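Local coordinates for 3-keto-5-aminohexanoate cleavage protein (Archaeoglobus fulgidus, PDB 3LOT) that probably cleaves 3-keto-5-aminohexanoate, as a zinc-dependent member of the beta-keto acid cleavage enzymes with a TIM-barrel fold, at residues C12-A17 against Y26-P31; L265-G270 against N276-E281. All coordinates share one frame; numbering follows the deposited sequence.

Contact 1. Residues C12-A17 against Y26-P31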
ATOM      1  N   CYS D  12      18.258  15.337  17.754  1.00 11.51           N
ATOM      2  CA  CYS D  12      19.493  15.528  16.980  1.00 11.70           C
ATOM      3  C   CYS D  12      20.545  14.479  17.322  1.00 11.39           C
ATOM      4  O   CYS D  12      20.976  14.404  18.459  1.00 11.85           O
ATOM      5  CB  CYS D  12      20.048  16.941  17.115  1.00 11.72           C
ATOM      6  SG  CYS D  12      21.325  17.262  15.846  1.00 14.17           S
ATOM      7  N   ALA D  13      20.895  13.650  16.335  1.00 11.94           N
ATOM      8  CA  ALA D  13      21.891  12.577  16.495  1.00 11.62           C
ATOM      9  C   ALA D  13      23.289  13.126  16.192  1.00 11.61           C
ATOM     10  O   ALA D  13      23.637  13.385  15.049  1.00  9.71           O
ATOM     11  CB  ALA D  13      21.541  11.381  15.609  1.00 11.59           C
ATOM     12  N   ILE D  14      24.090  13.293  17.237  1.00 11.63           N
ATOM     13  CA  ILE D  14      25.242  14.192  17.177  1.00 11.07           C
ATOM     14  C   ILE D  14      26.456  13.666  16.376  1.00 11.24           C
ATOM     15  O   ILE D  14      27.113  14.448  15.648  1.00 11.26           O
ATOM     16  CB  ILE D  14      25.710  14.578  18.600  1.00 11.12           C
ATOM     17  CG1 ILE D  14      24.602  15.332  19.365  1.00 12.64           C
ATOM     18  CG2 ILE D  14      27.062  15.364  18.588  1.00  7.90           C
ATOM     19  CD1 ILE D  14      24.079  16.644  18.704  1.00  8.77           C
ATOM     20  N   THR D  15      26.791  12.380  16.527  1.00 10.76           N
ATOM     21  CA  THR D  15      27.971  11.874  15.865  1.00 11.30           C
ATOM     22  C   THR D  15      27.935  10.425  15.365  1.00 11.03           C
ATOM     23  O   THR D  15      28.541  10.112  14.350  1.00 10.56           O
ATOM     24  CB  THR D  15      29.288  12.181  16.677  1.00 11.43           C
ATOM     25  OG1 THR D  15      30.446  11.924  15.851  1.00 10.68           O
ATOM     26  CG2 THR D  15      29.426  11.397  17.977  1.00  9.91           C
ATOM     27  N   GLY D  16      27.281   9.546  16.089  1.00 10.87           N
ATOM     28  CA  GLY D  16      27.197   8.171  15.635  1.00 11.55           C
ATOM     29  C   GLY D  16      28.503   7.420  15.604  1.00 11.67           C
ATOM     30  O   GLY D  16      29.515   7.810  16.260  1.00 11.55           O
ATOM     31  N   ALA D  17      28.462   6.341  14.822  1.00 12.43           N
ATOM     32  CA  ALA D  17      29.539   5.421  14.642  1.00 12.52           C
ATOM     33  C   ALA D  17      29.784   5.086  13.174  1.00 13.80           C
ATOM     34  O   ALA D  17      30.710   4.302  12.865  1.00 15.05           O
ATOM     35  CB  ALA D  17      29.240   4.150  15.433  1.00 12.56           C
ATOM     36  N   TYR D  26      33.600  18.580  10.055  1.00 12.93           N
ATOM     37  CA  TYR D  26      32.585  19.002  11.033  1.00 13.20           C
ATOM     38  C   TYR D  26      31.995  17.856  11.864  1.00 12.72           C
ATOM     39  O   TYR D  26      31.209  18.090  12.806  1.00 12.36           O
ATOM     40  CB  TYR D  26      31.491  19.765  10.304  1.00 13.10           C
ATOM     41  CG  TYR D  26      32.090  20.780   9.360  1.00 14.18           C
ATOM     42  CD1 TYR D  26      32.813  21.870   9.843  1.00 14.07           C
ATOM     43  CD2 TYR D  26      31.976  20.621   7.976  1.00 13.88           C
ATOM     44  CE1 TYR D  26      33.357  22.818   8.951  1.00 14.95           C
ATOM     45  CE2 TYR D  26      32.530  21.529   7.105  1.00 13.37           C
ATOM     46  CZ  TYR D  26      33.218  22.616   7.576  1.00 13.21           C
ATOM     47  OH  TYR D  26      33.744  23.501   6.642  1.00 11.58           O
ATOM     48  N   LEU D  27      32.380  16.628  11.558  1.00 12.75           N
ATOM     49  CA  LEU D  27      31.952  15.505  12.382  1.00 13.41           C
ATOM     50  C   LEU D  27      32.554  15.683  13.784  1.00 14.19           C
ATOM     51  O   LEU D  27      33.793  15.765  13.936  1.00 12.43           O
ATOM     52  CB  LEU D  27      32.390  14.171  11.775  1.00 12.70           C
ATOM     53  CG  LEU D  27      31.933  12.934  12.580  1.00 13.49           C
ATOM     54  CD1 LEU D  27      30.399  12.782  12.470  1.00 11.30           C
ATOM     55  CD2 LEU D  27      32.637  11.667  12.062  1.00 11.81           C
ATOM     56  N   PRO D  28      31.690  15.729  14.828  1.00 15.27           N
ATOM     57  CA  PRO D  28      32.260  15.889  16.179  1.00 16.07           C
ATOM     58  C   PRO D  28      33.022  14.654  16.589  1.00 16.41           C
ATOM     59  O   PRO D  28      32.449  13.572  16.645  1.00 17.04           O
ATOM     60  CB  PRO D  28      31.037  16.040  17.096  1.00 15.52           C
ATOM     61  CG  PRO D  28      29.891  16.337  16.197  1.00 16.20           C
ATOM     62  CD  PRO D  28      30.217  15.768  14.841  1.00 15.98           C
ATOM     63  N   VAL D  29      34.289  14.809  16.915  1.00 17.11           N
ATOM     64  CA  VAL D  29      35.064  13.678  17.363  1.00 18.18           C
ATOM     65  C   VAL D  29      35.344  13.599  18.861  1.00 18.28           C
ATOM     66  O   VAL D  29      35.082  12.535  19.505  1.00 21.91           O
ATOM     67  CB  VAL D  29      36.341  13.674  16.707  1.00 18.40           C
ATOM     68  CG1 VAL D  29      37.324  12.890  17.640  1.00 18.89           C
ATOM     69  CG2 VAL D  29      36.116  13.114  15.270  1.00 20.42           C
ATOM     70  N   THR D  30      35.840  14.658  19.448  1.00 15.31           N
ATOM     71  CA  THR D  30      36.249  14.575  20.857  1.00 13.76           C
ATOM     72  C   THR D  30      35.054  14.678  21.784  1.00 12.85           C
ATOM     73  O   THR D  30      33.978  15.159  21.384  1.00 13.35           O
ATOM     74  CB  THR D  30      37.171  15.718  21.191  1.00 13.77           C
ATOM     75  OG1 THR D  30      36.411  16.929  21.128  1.00 10.44           O
ATOM     76  CG2 THR D  30      38.345  15.764  20.217  1.00 14.49           C
ATOM     77  N   PRO D  31      35.210  14.255  23.040  1.00 12.27           N
ATOM     78  CA  PRO D  31      34.052  14.383  23.916  1.00 12.20           C
ATOM     79  C   PRO D  31      33.568  15.809  24.078  1.00 12.30           C
ATOM     80  O   PRO D  31      32.350  16.047  24.121  1.00 11.76           O
ATOM     81  CB  PRO D  31      34.567  13.855  25.246  1.00 12.95           C
ATOM     82  CG  PRO D  31      35.538  12.756  24.836  1.00 11.84           C
ATOM     83  CD  PRO D  31      36.246  13.389  23.634  1.00 13.13           C
TER

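Contact 2. Residues L265-G270 against N276-E281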
ATOM      1  N   LEU D 265      26.000  13.815   6.584  1.00 13.81           N
ATOM      2  CA  LEU D 265      27.028  14.841   6.710  1.00 13.97           C
ATOM      3  C   LEU D 265      26.655  16.114   5.946  1.00 15.07           C
ATOM      4  O   LEU D 265      27.403  17.081   5.992  1.00 15.71           O
ATOM      5  CB  LEU D 265      28.369  14.306   6.207  1.00 12.99           C
ATOM      6  CG  LEU D 265      28.969  13.126   6.982  1.00 14.10           C
ATOM      7  CD1 LEU D 265      30.248  12.594   6.303  1.00 11.08           C
ATOM      8  CD2 LEU D 265      29.243  13.492   8.438  1.00 14.06           C
ATOM      9  N   TYR D 266      25.506  16.121   5.272  1.00 16.63           N
ATOM     10  CA  TYR D 266      25.174  17.181   4.307  1.00 18.25           C
ATOM     11  C   TYR D 266      24.030  18.064   4.781  1.00 18.25           C
ATOM     12  O   TYR D 266      23.170  17.634   5.568  1.00 17.00           O
ATOM     13  CB  TYR D 266      24.882  16.555   2.930  1.00 19.24           C
ATOM     14  CG  TYR D 266      26.118  15.913   2.350  1.00 22.27           C
ATOM     15  CD1 TYR D 266      27.000  16.647   1.578  1.00 27.13           C
ATOM     16  CD2 TYR D 266      26.441  14.593   2.625  1.00 28.47           C
ATOM     17  CE1 TYR D 266      28.155  16.091   1.084  1.00 29.58           C
ATOM     18  CE2 TYR D 266      27.601  14.016   2.100  1.00 28.75           C
ATOM     19  CZ  TYR D 266      28.444  14.769   1.348  1.00 31.38           C
ATOM     20  OH  TYR D 266      29.604  14.207   0.829  1.00 39.23           O
ATOM     21  N   ILE D 267      24.071  19.316   4.350  1.00 19.52           N
ATOM     22  CA  ILE D 267      22.952  20.243   4.570  1.00 21.24           C
ATOM     23  C   ILE D 267      22.117  20.370   3.272  1.00 23.30           C
ATOM     24  O   ILE D 267      20.879  20.464   3.336  1.00 24.91           O
ATOM     25  CB  ILE D 267      23.420  21.629   5.083  1.00 20.20           C
ATOM     26  CG1 ILE D 267      22.201  22.447   5.538  1.00 19.43           C
ATOM     27  CG2 ILE D 267      24.250  22.335   4.004  1.00 20.20           C
ATOM     28  CD1 ILE D 267      21.412  21.822   6.789  1.00 17.57           C
ATOM     29  N   GLU D 268      22.807  20.347   2.131  1.00 25.42           N
ATOM     30  CA  GLU D 268      22.218  20.237   0.785  1.00 27.53           C
ATOM     31  C   GLU D 268      23.046  19.306  -0.100  1.00 28.04           C
ATOM     32  O   GLU D 268      24.176  18.920   0.256  1.00 28.36           O
ATOM     33  CB  GLU D 268      22.238  21.581   0.047  1.00 28.21           C
ATOM     34  CG  GLU D 268      21.737  22.782   0.816  1.00 32.87           C
ATOM     35  CD  GLU D 268      22.297  24.098   0.284  1.00 40.05           C
ATOM     36  OE1 GLU D 268      22.536  24.219  -0.966  1.00 43.15           O
ATOM     37  OE2 GLU D 268      22.506  25.015   1.129  1.00 45.61           O
ATOM     38  N   ARG D 269      22.513  19.024  -1.293  1.00 28.61           N
ATOM     39  CA  ARG D 269      23.189  18.201  -2.285  1.00 28.27           C
ATOM     40  C   ARG D 269      24.583  18.744  -2.432  1.00 28.91           C
ATOM     41  O   ARG D 269      24.773  19.918  -2.812  1.00 29.17           O
ATOM     42  CB  ARG D 269      22.474  18.244  -3.647  1.00 29.17           C
ATOM     43  N   GLY D 270      25.557  17.896  -2.088  1.00 28.33           N
ATOM     44  CA  GLY D 270      26.963  18.208  -2.265  1.00 27.46           C
ATOM     45  C   GLY D 270      27.502  19.256  -1.326  1.00 27.08           C
ATOM     46  O   GLY D 270      28.584  19.777  -1.562  1.00 27.32           O
ATOM     47  N   ASN D 276      25.676  20.279  13.563  1.00 13.86           N
ATOM     48  CA  ASN D 276      24.400  19.712  13.884  1.00 13.15           C
ATOM     49  C   ASN D 276      23.328  20.786  13.930  1.00 13.00           C
ATOM     50  O   ASN D 276      22.225  20.582  13.392  1.00 12.71           O
ATOM     51  CB  ASN D 276      24.512  18.970  15.225  1.00 13.71           C
ATOM     52  CG  ASN D 276      25.069  17.575  15.045  1.00 13.00           C
ATOM     53  OD1 ASN D 276      24.347  16.658  14.626  1.00 12.61           O
ATOM     54  ND2 ASN D 276      26.349  17.413  15.321  1.00 10.77           N
ATOM     55  N   ALA D 277      23.667  21.945  14.513  1.00 11.89           N
ATOM     56  CA  ALA D 277      22.704  23.016  14.688  1.00 12.28           C
ATOM     57  C   ALA D 277      22.135  23.437  13.350  1.00 12.17           C
ATOM     58  O   ALA D 277      20.986  23.739  13.264  1.00 12.10           O
ATOM     59  CB  ALA D 277      23.327  24.209  15.435  1.00 10.43           C
ATOM     60  N   GLU D 278      22.941  23.437  12.295  1.00 12.36           N
ATOM     61  CA  GLU D 278      22.455  23.838  10.986  1.00 13.29           C
ATOM     62  C   GLU D 278      21.285  22.991  10.438  1.00 13.02           C
ATOM     63  O   GLU D 278      20.354  23.507   9.827  1.00 12.30           O
ATOM     64  CB  GLU D 278      23.618  23.816   9.984  1.00 13.69           C
ATOM     65  CG  GLU D 278      23.378  24.626   8.779  1.00 17.18           C
ATOM     66  CD  GLU D 278      24.459  24.434   7.693  1.00 22.47           C
ATOM     67  OE1 GLU D 278      25.324  23.546   7.814  1.00 26.07           O
ATOM     68  OE2 GLU D 278      24.416  25.179   6.701  1.00 25.11           O
ATOM     69  N   GLN D 279      21.376  21.682  10.635  1.00 13.78           N
ATOM     70  CA  GLN D 279      20.328  20.747  10.246  1.00 13.29           C
ATOM     71  C   GLN D 279      19.113  20.884  11.166  1.00 13.32           C
ATOM     72  O   GLN D 279      17.970  20.823  10.712  1.00 13.17           O
ATOM     73  CB  GLN D 279      20.869  19.314  10.315  1.00 13.83           C
ATOM     74  CG  GLN D 279      21.854  18.955   9.210  1.00 14.61           C
ATOM     75  CD  GLN D 279      22.476  17.562   9.397  1.00 14.07           C
ATOM     76  OE1 GLN D 279      22.276  16.917  10.428  1.00 16.39           O
ATOM     77  NE2 GLN D 279      23.201  17.095   8.393  1.00 12.18           N
ATOM     78  N   VAL D 280      19.346  21.045  12.462  1.00 12.56           N
ATOM     79  CA  VAL D 280      18.228  21.289  13.387  1.00 11.26           C
ATOM     80  C   VAL D 280      17.453  22.559  13.018  1.00 11.54           C
ATOM     81  O   VAL D 280      16.242  22.531  12.951  1.00 10.51           O
ATOM     82  CB  VAL D 280      18.676  21.347  14.849  1.00 10.41           C
ATOM     83  CG1 VAL D 280      17.493  21.747  15.758  1.00 10.60           C
ATOM     84  CG2 VAL D 280      19.281  20.020  15.250  1.00 11.68           C
ATOM     85  N   GLU D 281      18.159  23.669  12.750  1.00 11.86           N
ATOM     86  CA  GLU D 281      17.505  24.921  12.342  1.00 12.26           C
ATOM     87  C   GLU D 281      16.652  24.740  11.095  1.00 12.23           C
ATOM     88  O   GLU D 281      15.546  25.252  11.034  1.00 10.89           O
ATOM     89  CB  GLU D 281      18.524  26.030  12.106  1.00 12.60           C
ATOM     90  CG  GLU D 281      19.246  26.372  13.367  1.00 14.84           C
ATOM     91  CD  GLU D 281      20.533  27.193  13.193  1.00 21.39           C
ATOM     92  OE1 GLU D 281      21.055  27.382  12.071  1.00 23.95           O
ATOM     93  OE2 GLU D 281      21.007  27.684  14.237  1.00 22.99           O
TER

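Contact 1. Residues C12-A17 against Y26-P31
Ile14 is the first residue of 12-17 to touch the loop 26-31, just where the chain leaves strand 7-13. Its CG2 methyl packs against CG of Pro28 at 3.8 Å, and the two side chains cross at about a right angle. Chi1 of -62° sets CG2 opposite the backbone N and so turns this methyl to the proline. CG of Pro28 also lies 3.4 Å from Ile14 O. That carbonyl oxygen is hydrogen-bonded by Asn276 ND2 of helix 276-289, so the proline packs beside a polar atom that is already paired.

Thr15 carries the polar link. Its OG1 donates a hydrogen bond of 2.7 Å to Pro28 O. The C=O...OG1 angle is 150° and the hydroxyl oxygen lies in the carbonyl plane. The torsion matters here: OG1 stands trans to the Thr15 backbone N (chi1 -168°), which carries it across to the loop. Leu27 packs against the same hydroxyl, its CD1 methyl 3.5 Å from Thr15 OG1. CD1 also approaches the backbone of Thr15, 3.8 Å from its O. Arg54 NE of strand 48-54 hydrogen-bonds to Thr15 OG1 as well. The buried hydroxyl is therefore held by two polar partners, which should restrict its rotation.

Helix 31-43 packs on this region through Ile34, which touches both Ile14 and Thr15. The arrangement belongs to the C-terminal end of the first strand of a TIM barrel, where the following beta-alpha loop folds back over the strand exit. Here that loop lies near the metal site: the Thr15 side chain is about 4 Å from that of His52, a zinc ligand, and about 8 Å from the zinc ion.

Contact 2. Residues L265-G270 against N276-E281
Ile267 packs across the extended side chain of Glu278, joining a beta-alpha loop of the TIM barrel to helix 276-289. The two side chains cross at about a right angle. Ile267 CG1 lies 3.7 Å from Glu278 CD, and the isoleucine CB and CG2 also lie near the carboxylate oxygens. Glu278 OE1 is hydrogen-bonded to Lys274 N, so the carboxylate is tied to the chain before it. Shortening Glu278 to an alanine is likely to leave one side of Ile267 uncovered and Lys274 N without this acceptor. With CG1 trans to the backbone N (chi1 -169°), Ile267 reaches the helix with its CD1 methyl. This methyl sits 3.6 Å from Glu278 O and 3.8 Å from Gln279 CG. The Ile267 and Gln279 side chains run past each other in opposite directions. Further along, the Gln279 amide meets the loop backbone. Gln279 NE2 donates to two loop carbonyls, Ser264 O and Tyr266 O. The bond from Gln279 NE2 to Tyr266 O is 2.9 Å long. It is bent, with an angle of 143° at the hydrogen. The nitrogen stands above the carbonyl plane of Tyr266, 45° out of it.

Overall arrangement
Contact 1 comes first along the chain and closes before contact 2 opens. Their centres lie 13 Å apart in the same TIM barrel. Contact 1 lies at the end of strand 7-13 and in the loop after it, whereas contact 2 follows strand 256-259. These two strands pair in parallel, so the contacts belong to neighbouring staves of the barrel. Helix 276-289 joins them directly. Its Asn276 and Val280 both pack on Cys12, with Val280 CG2 3.5 Å from Cys12 SG. The zinc ligand Glu262 precedes 265-270 in sequence. Contact 2 is the farther from the metal: the Gln279 side chain is about 13 Å from the zinc ion, that of Thr15 about 8 Å.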